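Local coordinates for Alr3699 protein (Nostoc sp., PDB 4XSR) that belongs to the GT-B clan of glycosyltransferase-family proteins and holds uridine-5'-diphosphate-glucose between its two domains, at residues S152-N157 with E173-I178; N206-H211 with T236-G241; E302-G307 with S358-I363. All coordinates share one frame; numbering follows the deposited sequence.

In the fold
Along the chain the three contacts follow one another, each closing before the next opens. Interaction 1 joins the last two strands at one edge of the parallel sheet in the N-terminal half. Interaction 2 pairs two strands within the second parallel sheet, and interaction 3 packs helix 298-305 of the C-terminal domain, which holds this second sheet, against helix 350-367. The centres of interactions 1 and 2 are about 35 Å apart on opposite sides of the chain's centre, whereas those of 2 and 3 are about 18 Å apart. All three reach uridine-5'-diphosphate-glucose: interaction 1 meets its glucose end, interaction 2 its uracil and interaction 3 its ribose, so the ligand spans the two Rossmann-like domains of the GT-B architecture.

Interaction 1: S152-N157 with E173-I178; sequences SLVIAN and ELTKVI. With UPG (uridine-5'-diphosphate-glucose), chain J.
Ile155 lays its CG2 methyl over the branch point of Ile178, with CG2 of Ile155 3.8 Å from CB of Ile178, and the two side chains cross obliquely. A chi1 of -69° puts CG1 of Ile155 beside the backbone N and leaves CG2 anti to it, directed at the neighbouring strand. Beta-branched residues suit such extended backbone. Ile155 also meets Val123 and His125 of strand 122-126, and Ile178 packs on Ile373 and Thr380 of helix 370-382, which lies over this face. Further back, Leu153 starts off away from the partner strand but swings CD1 round to 3.5 Å from the carbonyl O of Leu174. The face bearing Val154, Ala156, Thr175 and Val177 lies against helix 159-167. There CG2 of Val154 meets CB of Leu174 at 4.0 Å, Phe165 lies against Val154 and Thr175, and the small Ala156 lets Ser161 come close.

Strand 151-156, helix 159-167 and strand 175-177 form a beta-alpha-beta unit of the Rossmann-like N-terminal domain, with strand 175-177 at the sheet edge. Four backbone hydrogen bonds join the parallel strands: Val154 N to Leu174 O (2.8 Å), Lys176 N to Val154 O, Ala156 N to Lys176 O, and Ile178 N to Ala156 O (2.9 Å). Lys176 suits this outer edge, since its aliphatic CB lies near Leu153 while the amine leads away.

Just past the strand, the amide of Asn157 both donates and accepts. Its ND2 gives an almost straight bond (171°) to O6' of uridine-5'-diphosphate-glucose, 2.9 Å away, and a weak one to His127 O. OD1 bonds to Ser161 OG of helix 159-167, which is consistent with the amide being turned so that ND2 faces the glucose.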
loop_
_atom_site.group_PDB
_atom_site.type_symbol
_atom_site.label_atom_id
_atom_site.label_comp_id
_atom_site.label_asym_id
_atom_site.label_seq_id
_atom_site.Cartn_x
_atom_site.Cartn_y
_atom_site.Cartn_z
ATOM N N SER B 152 16.862 -9.308 -1.355
ATOM C CA SER B 152 17.914 -10.305 -1.567
ATOM C C SER B 152 19.190 -9.922 -0.822
ATOM O O SER B 152 20.098 -10.738 -0.688
ATOM C CB SER B 152 18.282 -10.399 -3.043
ATOM O OG SER B 152 17.129 -10.427 -3.847
ATOM N N LEU B 153 19.270 -8.667 -0.379
ATOM C CA LEU B 153 20.455 -8.159 0.279
ATOM C C LEU B 153 20.130 -6.881 1.013
ATOM O O LEU B 153 19.380 -6.041 0.515
ATOM C CB LEU B 153 21.502 -7.866 -0.775
ATOM C CG LEU B 153 22.755 -7.126 -0.312
ATOM C CD1 LEU B 153 23.757 -8.059 0.370
ATOM C CD2 LEU B 153 23.385 -6.448 -1.516
ATOM N N VAL B 154 20.671 -6.778 2.221
ATOM C CA VAL B 154 20.635 -5.573 3.037
ATOM C C VAL B 154 22.068 -5.027 3.224
ATOM O O VAL B 154 22.871 -5.609 3.967
ATOM C CB VAL B 154 20.032 -5.850 4.407
ATOM C CG1 VAL B 154 19.997 -4.564 5.245
ATOM C CG2 VAL B 154 18.627 -6.440 4.248
ATOM N N ILE B 155 22.393 -3.945 2.513
ATOM C CA ILE B 155 23.686 -3.290 2.643
ATOM C C ILE B 155 23.536 -2.335 3.793
ATOM O O ILE B 155 22.751 -1.430 3.709
ATOM C CB ILE B 155 24.047 -2.492 1.385
ATOM C CG1 ILE B 155 24.319 -3.425 0.247
ATOM C CG2 ILE B 155 25.308 -1.659 1.602
ATOM C CD1 ILE B 155 24.382 -2.704 -1.076
ATOM N N ALA B 156 24.248 -2.560 4.883
ATOM C CA ALA B 156 24.214 -1.625 6.013
ATOM C C ALA B 156 25.425 -0.655 5.979
ATOM O O ALA B 156 26.507 -1.034 5.518
ATOM C CB ALA B 156 24.217 -2.374 7.316
ATOM N N ASN B 157 25.237 0.555 6.506
ATOM C CA ASN B 157 26.257 1.588 6.386
ATOM C C ASN B 157 27.336 1.452 7.464
ATOM O O ASN B 157 28.376 2.079 7.379
ATOM C CB ASN B 157 25.653 3.000 6.350
ATOM C CG ASN B 157 24.850 3.359 7.584
ATOM O OD1 ASN B 157 24.682 2.560 8.508
ATOM N ND2 ASN B 157 24.348 4.613 7.611
ATOM N N GLU B 173 21.915 -13.077 7.735
ATOM C CA GLU B 173 22.547 -13.589 6.512
ATOM C C GLU B 173 22.243 -12.722 5.292
ATOM O O GLU B 173 22.828 -12.913 4.230
ATOM C CB GLU B 173 22.170 -15.075 6.241
ATOM C CG GLU B 173 20.678 -15.401 6.017
ATOM C CD GLU B 173 19.825 -15.472 7.310
ATOM O OE1 GLU B 173 18.577 -15.665 7.177
ATOM O OE2 GLU B 173 20.373 -15.328 8.452
ATOM N N LEU B 174 21.310 -11.781 5.421
ATOM C CA LEU B 174 21.068 -10.821 4.333
ATOM C C LEU B 174 22.058 -9.632 4.316
ATOM O O LEU B 174 22.152 -8.905 3.319
ATOM C CB LEU B 174 19.642 -10.284 4.441
ATOM C CG LEU B 174 18.540 -11.292 4.090
ATOM C CD1 LEU B 174 17.201 -10.614 4.287
ATOM C CD2 LEU B 174 18.690 -11.789 2.654
ATOM N N THR B 175 22.788 -9.455 5.419
ATOM C CA THR B 175 23.555 -8.229 5.665
ATOM C C THR B 175 25.005 -8.312 5.198
ATOM O O THR B 175 25.645 -9.358 5.268
ATOM C CB THR B 175 23.498 -7.782 7.141
ATOM O OG1 THR B 175 24.184 -8.716 7.961
ATOM C CG2 THR B 175 22.071 -7.718 7.633
ATOM N N LYS B 176 25.451 -7.189 4.652
ATOM C CA LYS B 176 26.835 -6.878 4.337
ATOM C C LYS B 176 27.037 -5.401 4.717
ATOM O O LYS B 176 26.201 -4.543 4.391
ATOM C CB LYS B 176 27.079 -7.037 2.850
ATOM C CG LYS B 176 28.545 -6.994 2.482
ATOM C CD LYS B 176 28.709 -7.131 0.977
ATOM C CE LYS B 176 30.153 -6.972 0.511
ATOM N NZ LYS B 176 31.121 -7.637 1.418
ATOM N N VAL B 177 28.134 -5.106 5.403
ATOM C CA VAL B 177 28.469 -3.727 5.746
ATOM C C VAL B 177 29.324 -3.107 4.662
ATOM O O VAL B 177 30.331 -3.668 4.244
ATOM C CB VAL B 177 29.215 -3.653 7.062
ATOM C CG1 VAL B 177 29.649 -2.224 7.315
ATOM C CG2 VAL B 177 28.303 -4.095 8.199
ATOM N N ILE B 178 28.886 -1.959 4.167
ATOM C CA ILE B 178 29.645 -1.198 3.185
ATOM C C ILE B 178 29.497 0.261 3.610
ATOM O O ILE B 178 28.390 0.819 3.577
ATOM C CB ILE B 178 29.129 -1.357 1.774
ATOM C CG1 ILE B 178 29.206 -2.819 1.331
ATOM C CG2 ILE B 178 29.937 -0.471 0.829
ATOM C CD1 ILE B 178 28.826 -3.049 -0.124
HETATM N N1 UPG J . 25.750 18.697 4.695
HETATM C C2 UPG J . 25.656 19.638 3.661
HETATM N N3 UPG J . 25.272 20.872 3.957
HETATM C C4 UPG J . 24.986 21.244 5.203
HETATM C C5 UPG J . 25.099 20.326 6.254
HETATM C C6 UPG J . 25.476 19.035 5.962
HETATM O O2 UPG J . 25.910 19.345 2.457
HETATM O O4 UPG J . 24.624 22.433 5.427
HETATM C C1C UPG J . 26.153 17.324 4.410
HETATM C C2C UPG J . 27.398 16.883 5.171
HETATM O O2C UPG J . 28.587 17.301 4.467
HETATM C C3C UPG J . 27.146 15.377 5.215
HETATM C C4C UPG J . 25.612 15.224 5.283
HETATM O O4C UPG J . 25.097 16.476 4.873
HETATM O O3C UPG J . 27.630 14.803 3.999
HETATM C C5C UPG J . 25.019 14.906 6.661
HETATM O O5C UPG J . 25.414 13.559 6.917
HETATM P PA UPG J . 24.898 12.705 8.151
HETATM O O1A UPG J . 25.778 11.498 8.216
HETATM O O2A UPG J . 24.593 13.540 9.343
HETATM O O3A UPG J . 23.521 12.168 7.406
HETATM P PB UPG J . 22.049 11.844 8.028
HETATM O O1B UPG J . 21.192 12.886 7.409
HETATM O O2B UPG J . 21.983 11.750 9.503
HETATM O O3B UPG J . 21.827 10.465 7.204
HETATM C "C1'" UPG J . 21.800 9.069 7.562
HETATM C "C2'" UPG J . 22.366 8.645 8.898
HETATM C "C3'" UPG J . 23.874 8.974 9.035
HETATM C "C4'" UPG J . 24.643 8.323 7.879
HETATM C "C5'" UPG J . 23.930 8.634 6.575
HETATM C "C6'" UPG J . 24.544 7.993 5.368
HETATM O "O2'" UPG J . 21.528 9.118 9.953
HETATM O "O3'" UPG J . 24.344 8.458 10.294
HETATM O "O4'" UPG J . 25.986 8.817 7.756
HETATM O "O5'" UPG J . 22.553 8.278 6.616
HETATM O "O6'" UPG J . 24.722 6.607 5.567
#

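Interaction 2: N206-H211 with T236-G241; sequences NFVVGH and TAILVG. With UPG (uridine-5'-diphosphate-glucose), chain J.
Asn206 and Thr236 set their side chains at about a right angle, with ND2 of Asn206 3.4 Å from CG2 of Thr236 and the threonine OG1 over CB of Asn206. This is a contact of shape rather than polarity: the buried OG1 has no hydrogen-bonding partner in the model, while ND2 of Asn206 is bonded to Gln234 O. At the other end, CD2 of Leu239 touches CB of His211 at 3.6 Å. Between them, Gly210 presents bare backbone, and CG1 of Ile238 settles 3.8 Å from CA of Gly210; a chi1 of 61°, which wedges CG1 between backbone N and carbonyl carbon, brings it there.

Five backbone hydrogen bonds alternate between the strands and hold these side chains in step, from Thr236 N to Phe207 O at one end to Val240 N to His211 O, 2.9 Å, at the other. NE2 of His211 is hydrogen-bonded to Thr289 OG1; ND1 lies near both Ser213 N and a water, each only a weak partner, and that water is 3.1 Å from Val240 O. Leu224 of helix 221-228 packs on Val209 and His211, and Val203 closes over Val208 and Thr236.

At Val240 the strand reaches the ligand: its CG1 lies 3.4 Å from the uracil O4. Gly241 follows with phi 137°, a conformation open to glycine, and its N is 3.3 Å from that same O4. Strand 207-211, helix 221-228 and strand 235-240 make a beta-alpha-beta unit whose C-terminal strand ends face the bound nucleotide, the arrangement characteristic of a Rossmann-like domain in the GT-B fold.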
loop_
_atom_site.group_PDB
_atom_site.type_symbol
_atom_site.label_atom_id
_atom_site.label_comp_id
_atom_site.label_asym_id
_atom_site.label_seq_id
_atom_site.Cartn_x
_atom_site.Cartn_y
_atom_site.Cartn_z
ATOM N N ASN B 206 39.093 33.702 16.215
ATOM C CA ASN B 206 38.453 32.752 17.117
ATOM C C ASN B 206 39.006 31.356 16.960
ATOM O O ASN B 206 39.605 31.007 15.930
ATOM C CB ASN B 206 36.973 32.705 16.822
ATOM C CG ASN B 206 36.336 34.066 16.880
ATOM O OD1 ASN B 206 36.098 34.682 15.854
ATOM N ND2 ASN B 206 36.077 34.553 18.084
ATOM N N PHE B 207 38.807 30.563 17.995
ATOM C CA PHE B 207 38.842 29.115 17.859
ATOM C C PHE B 207 37.444 28.627 17.389
ATOM O O PHE B 207 36.435 28.682 18.135
ATOM C CB PHE B 207 39.219 28.457 19.192
ATOM C CG PHE B 207 39.496 26.992 19.070
ATOM C CD1 PHE B 207 40.759 26.542 18.691
ATOM C CD2 PHE B 207 38.482 26.060 19.287
ATOM C CE1 PHE B 207 41.022 25.181 18.564
ATOM C CE2 PHE B 207 38.732 24.710 19.157
ATOM C CZ PHE B 207 40.005 24.269 18.794
ATOM N N VAL B 208 37.378 28.161 16.158
ATOM C CA VAL B 208 36.080 27.858 15.555
ATOM C C VAL B 208 35.716 26.385 15.618
ATOM O O VAL B 208 36.392 25.550 14.995
ATOM C CB VAL B 208 36.040 28.248 14.073
ATOM C CG1 VAL B 208 34.630 28.043 13.548
ATOM C CG2 VAL B 208 36.499 29.690 13.887
ATOM N N VAL B 209 34.635 26.096 16.340
ATOM C CA VAL B 209 34.013 24.761 16.363
ATOM C C VAL B 209 32.840 24.684 15.384
ATOM O O VAL B 209 31.818 25.325 15.588
ATOM C CB VAL B 209 33.475 24.419 17.762
ATOM C CG1 VAL B 209 32.867 23.029 17.764
ATOM C CG2 VAL B 209 34.597 24.520 18.796
ATOM N N GLY B 210 33.009 23.924 14.313
ATOM C CA GLY B 210 31.959 23.732 13.316
ATOM C C GLY B 210 31.131 22.476 13.568
ATOM O O GLY B 210 31.676 21.418 13.880
ATOM N N HIS B 211 29.819 22.614 13.409
ATOM C CA HIS B 211 28.833 21.530 13.506
ATOM C C HIS B 211 28.145 21.478 12.145
ATOM O O HIS B 211 27.754 22.522 11.621
ATOM C CB HIS B 211 27.841 21.911 14.582
ATOM C CG HIS B 211 27.076 20.773 15.149
ATOM N ND1 HIS B 211 26.138 20.068 14.423
ATOM C CD2 HIS B 211 27.063 20.247 16.395
ATOM C CE1 HIS B 211 25.591 19.143 15.195
ATOM N NE2 HIS B 211 26.145 19.219 16.393
ATOM N N THR B 236 34.064 30.296 19.260
ATOM C CA THR B 236 32.761 30.460 18.604
ATOM C C THR B 236 32.346 29.182 17.804
ATOM O O THR B 236 33.176 28.336 17.467
ATOM C CB THR B 236 32.714 31.727 17.693
ATOM O OG1 THR B 236 33.557 31.560 16.541
ATOM C CG2 THR B 236 33.142 32.982 18.461
ATOM N N ALA B 237 31.049 29.063 17.521
ATOM C CA ALA B 237 30.506 27.933 16.776
ATOM C C ALA B 237 29.866 28.387 15.494
ATOM O O ALA B 237 29.154 29.374 15.470
ATOM C CB ALA B 237 29.487 27.197 17.622
ATOM N N ILE B 238 30.124 27.672 14.417
ATOM C CA ILE B 238 29.233 27.756 13.278
ATOM C C ILE B 238 28.388 26.475 13.149
ATOM O O ILE B 238 28.918 25.361 13.072
ATOM C CB ILE B 238 29.967 28.089 11.985
ATOM C CG1 ILE B 238 31.000 27.029 11.644
ATOM C CG2 ILE B 238 30.662 29.438 12.136
ATOM C CD1 ILE B 238 31.470 27.093 10.208
ATOM N N LEU B 239 27.069 26.662 13.168
ATOM C CA LEU B 239 26.081 25.610 12.908
ATOM C C LEU B 239 25.664 25.664 11.461
ATOM O O LEU B 239 24.992 26.613 11.040
ATOM C CB LEU B 239 24.865 25.814 13.789
ATOM C CG LEU B 239 25.179 25.953 15.277
ATOM C CD1 LEU B 239 23.919 25.816 16.115
ATOM C CD2 LEU B 239 26.207 24.923 15.701
ATOM N N VAL B 240 26.096 24.655 10.709
ATOM C CA VAL B 240 25.847 24.545 9.293
ATOM C C VAL B 240 24.851 23.408 9.085
ATOM O O VAL B 240 25.059 22.300 9.588
ATOM C CB VAL B 240 27.133 24.237 8.514
ATOM C CG1 VAL B 240 26.906 24.311 7.014
ATOM C CG2 VAL B 240 28.251 25.200 8.911
ATOM N N GLY B 241 23.794 23.698 8.326
ATOM C CA GLY B 241 22.650 22.802 8.155
ATOM C C GLY B 241 21.317 23.524 8.213
ATOM O O GLY B 241 21.248 24.732 8.464
HETATM N N1 UPG J . 25.750 18.697 4.695
HETATM C C2 UPG J . 25.656 19.638 3.661
HETATM N N3 UPG J . 25.272 20.872 3.957
HETATM C C4 UPG J . 24.986 21.244 5.203
HETATM C C5 UPG J . 25.099 20.326 6.254
HETATM C C6 UPG J . 25.476 19.035 5.962
HETATM O O2 UPG J . 25.910 19.345 2.457
HETATM O O4 UPG J . 24.624 22.433 5.427
HETATM C C1C UPG J . 26.153 17.324 4.410
HETATM C C2C UPG J . 27.398 16.883 5.171
HETATM O O2C UPG J . 28.587 17.301 4.467
HETATM C C3C UPG J . 27.146 15.377 5.215
HETATM C C4C UPG J . 25.612 15.224 5.283
HETATM O O4C UPG J . 25.097 16.476 4.873
HETATM O O3C UPG J . 27.630 14.803 3.999
HETATM C C5C UPG J . 25.019 14.906 6.661
HETATM O O5C UPG J . 25.414 13.559 6.917
HETATM P PA UPG J . 24.898 12.705 8.151
HETATM O O1A UPG J . 25.778 11.498 8.216
HETATM O O2A UPG J . 24.593 13.540 9.343
HETATM O O3A UPG J . 23.521 12.168 7.406
HETATM P PB UPG J . 22.049 11.844 8.028
HETATM O O1B UPG J . 21.192 12.886 7.409
HETATM O O2B UPG J . 21.983 11.750 9.503
HETATM O O3B UPG J . 21.827 10.465 7.204
HETATM C "C1'" UPG J . 21.800 9.069 7.562
HETATM C "C2'" UPG J . 22.366 8.645 8.898
HETATM C "C3'" UPG J . 23.874 8.974 9.035
HETATM C "C4'" UPG J . 24.643 8.323 7.879
HETATM C "C5'" UPG J . 23.930 8.634 6.575
HETATM C "C6'" UPG J . 24.544 7.993 5.368
HETATM O "O2'" UPG J . 21.528 9.118 9.953
HETATM O "O3'" UPG J . 24.344 8.458 10.294
HETATM O "O4'" UPG J . 25.986 8.817 7.756
HETATM O "O5'" UPG J . 22.553 8.278 6.616
HETATM O "O6'" UPG J . 24.722 6.607 5.567
HETATM O O HOH W 1 24.511 22.068 12.678
#

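Interaction 3: E302-G307 with S358-I363; sequences EAMLCG and SNAQAI. With UPG (uridine-5'-diphosphate-glucose), chain J.
The carbonyl O of Met304 accepts a bond from Gly307 N at 3.0 Å and is also approached across the contact by CA of Gln361 at 3.2 Å, a bent and weak CA-H...O contact. The first bond belongs to a Schellman motif that closes helix 298-305, and Gly307 suits it because phi is positive (64°). With no side chain there, Gln361 can lay its extended chain alongside, OE1 3.7 Å from CA of Gly307. Ala360 offers just a methyl, which sits 3.7 Å from CG of Met304 and lets the two helices come close; the slim, unbranched start of Met304 (CB and CG) lies against that methyl, while the rest of the extended chain runs on beyond it.

On the ligand-facing side of helix 298-305, the extended Glu302 takes bonds from both ribose hydroxyls of uridine-5'-diphosphate-glucose, O3C to OE1 at 2.7 Å and O2C to OE2 at 2.5 Å. A carboxylate suits this pair, offering one oxygen to each hydroxyl. Around the contact, Met304 also rests on Val310 of strand 310-313, Glu302 and Cys306 touch helix 276-281, and Leu305 leans on Ala364 and Ser365 farther along helix 350-367.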
loop_
_atom_site.group_PDB
_atom_site.type_symbol
_atom_site.label_atom_id
_atom_site.label_comp_id
_atom_site.label_asym_id
_atom_site.label_seq_id
_atom_site.Cartn_x
_atom_site.Cartn_y
_atom_site.Cartn_z
ATOM N N GLU B 302 34.299 13.287 6.949
ATOM C CA GLU B 302 34.523 14.453 6.099
ATOM C C GLU B 302 35.548 15.364 6.784
ATOM O O GLU B 302 36.492 15.806 6.167
ATOM C CB GLU B 302 33.186 15.168 5.817
ATOM C CG GLU B 302 32.410 14.507 4.653
ATOM C CD GLU B 302 30.963 15.036 4.458
ATOM O OE1 GLU B 302 30.277 14.631 3.470
ATOM O OE2 GLU B 302 30.517 15.854 5.290
ATOM N N ALA B 303 35.358 15.572 8.076
ATOM C CA ALA B 303 36.297 16.276 8.868
ATOM C C ALA B 303 37.690 15.620 8.695
ATOM O O ALA B 303 38.670 16.286 8.298
ATOM C CB ALA B 303 35.854 16.270 10.315
ATOM N N MET B 304 37.753 14.312 8.932
ATOM C CA MET B 304 38.999 13.597 8.830
ATOM C C MET B 304 39.619 13.773 7.471
ATOM O O MET B 304 40.817 13.963 7.369
ATOM C CB MET B 304 38.812 12.125 9.129
ATOM C CG MET B 304 38.331 11.869 10.556
ATOM S SD MET B 304 37.889 10.121 10.650
ATOM C CE MET B 304 37.723 9.963 12.424
ATOM N N LEU B 305 38.831 13.744 6.417
ATOM C CA LEU B 305 39.421 13.906 5.094
ATOM C C LEU B 305 39.972 15.321 4.842
ATOM O O LEU B 305 40.812 15.498 3.961
ATOM C CB LEU B 305 38.428 13.559 3.993
ATOM C CG LEU B 305 38.010 12.098 3.881
ATOM C CD1 LEU B 305 37.006 11.959 2.745
ATOM C CD2 LEU B 305 39.219 11.217 3.612
ATOM N N CYS B 306 39.480 16.307 5.593
ATOM C CA CYS B 306 39.947 17.690 5.508
ATOM C C CYS B 306 41.198 17.909 6.392
ATOM O O CYS B 306 41.692 19.027 6.501
ATOM C CB CYS B 306 38.819 18.661 5.954
ATOM S SG CYS B 306 37.460 18.750 4.780
ATOM N N GLY B 307 41.654 16.854 7.061
ATOM C CA GLY B 307 42.729 16.947 8.030
ATOM C C GLY B 307 42.394 17.793 9.237
ATOM O O GLY B 307 43.278 18.431 9.809
ATOM N N SER B 358 46.044 14.829 11.598
ATOM C CA SER B 358 46.851 14.364 10.472
ATOM C C SER B 358 46.805 12.822 10.318
ATOM O O SER B 358 46.888 12.275 9.224
ATOM C CB SER B 358 48.307 14.829 10.707
ATOM O OG SER B 358 49.063 14.508 9.562
ATOM N N ASN B 359 46.776 12.125 11.438
ATOM C CA ASN B 359 46.646 10.688 11.421
ATOM C C ASN B 359 45.295 10.306 10.790
ATOM O O ASN B 359 45.203 9.449 9.875
ATOM C CB ASN B 359 46.742 10.180 12.865
ATOM C CG ASN B 359 48.184 10.139 13.382
ATOM O OD1 ASN B 359 49.131 10.170 12.601
ATOM N ND2 ASN B 359 48.339 10.022 14.699
ATOM N N ALA B 360 44.268 11.004 11.271
ATOM C CA ALA B 360 42.896 10.828 10.807
ATOM C C ALA B 360 42.821 10.923 9.300
ATOM O O ALA B 360 42.215 10.063 8.657
ATOM C CB ALA B 360 41.959 11.836 11.479
ATOM N N GLN B 361 43.478 11.910 8.708
ATOM C CA GLN B 361 43.379 12.028 7.257
ATOM C C GLN B 361 43.975 10.855 6.526
ATOM O O GLN B 361 43.469 10.460 5.460
ATOM C CB GLN B 361 44.002 13.312 6.724
ATOM C CG GLN B 361 44.263 13.261 5.223
ATOM C CD GLN B 361 44.746 14.582 4.694
ATOM O OE1 GLN B 361 44.926 15.557 5.444
ATOM N NE2 GLN B 361 44.970 14.633 3.391
ATOM N N ALA B 362 45.080 10.327 7.046
ATOM C CA ALA B 362 45.785 9.237 6.343
ATOM C C ALA B 362 44.911 7.993 6.358
ATOM O O ALA B 362 44.763 7.312 5.345
ATOM C CB ALA B 362 47.109 8.928 7.014
ATOM N N ILE B 363 44.362 7.703 7.531
ATOM C CA ILE B 363 43.496 6.549 7.708
ATOM C C ILE B 363 42.231 6.681 6.826
ATOM O O ILE B 363 41.976 5.840 5.938
ATOM C CB ILE B 363 43.084 6.414 9.168
ATOM C CG1 ILE B 363 44.288 5.985 10.015
ATOM C CG2 ILE B 363 41.962 5.396 9.274
ATOM C CD1 ILE B 363 44.101 6.172 11.517
HETATM N N1 UPG J . 25.750 18.697 4.695
HETATM C C2 UPG J . 25.656 19.638 3.661
HETATM N N3 UPG J . 25.272 20.872 3.957
HETATM C C4 UPG J . 24.986 21.244 5.203
HETATM C C5 UPG J . 25.099 20.326 6.254
HETATM C C6 UPG J . 25.476 19.035 5.962
HETATM O O2 UPG J . 25.910 19.345 2.457
HETATM O O4 UPG J . 24.624 22.433 5.427
HETATM C C1C UPG J . 26.153 17.324 4.410
HETATM C C2C UPG J . 27.398 16.883 5.171
HETATM O O2C UPG J . 28.587 17.301 4.467
HETATM C C3C UPG J . 27.146 15.377 5.215
HETATM C C4C UPG J . 25.612 15.224 5.283
HETATM O O4C UPG J . 25.097 16.476 4.873
HETATM O O3C UPG J . 27.630 14.803 3.999
HETATM C C5C UPG J . 25.019 14.906 6.661
HETATM O O5C UPG J . 25.414 13.559 6.917
HETATM P PA UPG J . 24.898 12.705 8.151
HETATM O O1A UPG J . 25.778 11.498 8.216
HETATM O O2A UPG J . 24.593 13.540 9.343
HETATM O O3A UPG J . 23.521 12.168 7.406
HETATM P PB UPG J . 22.049 11.844 8.028
HETATM O O1B UPG J . 21.192 12.886 7.409
HETATM O O2B UPG J . 21.983 11.750 9.503
HETATM O O3B UPG J . 21.827 10.465 7.204
HETATM C "C1'" UPG J . 21.800 9.069 7.562
HETATM C "C2'" UPG J . 22.366 8.645 8.898
HETATM C "C3'" UPG J . 23.874 8.974 9.035
HETATM C "C4'" UPG J . 24.643 8.323 7.879
HETATM C "C5'" UPG J . 23.930 8.634 6.575
HETATM C "C6'" UPG J . 24.544 7.993 5.368
HETATM O "O2'" UPG J . 21.528 9.118 9.953
HETATM O "O3'" UPG J . 24.344 8.458 10.294
HETATM O "O4'" UPG J . 25.986 8.817 7.756
HETATM O "O5'" UPG J . 22.553 8.278 6.616
HETATM O "O6'" UPG J . 24.722 6.607 5.567
#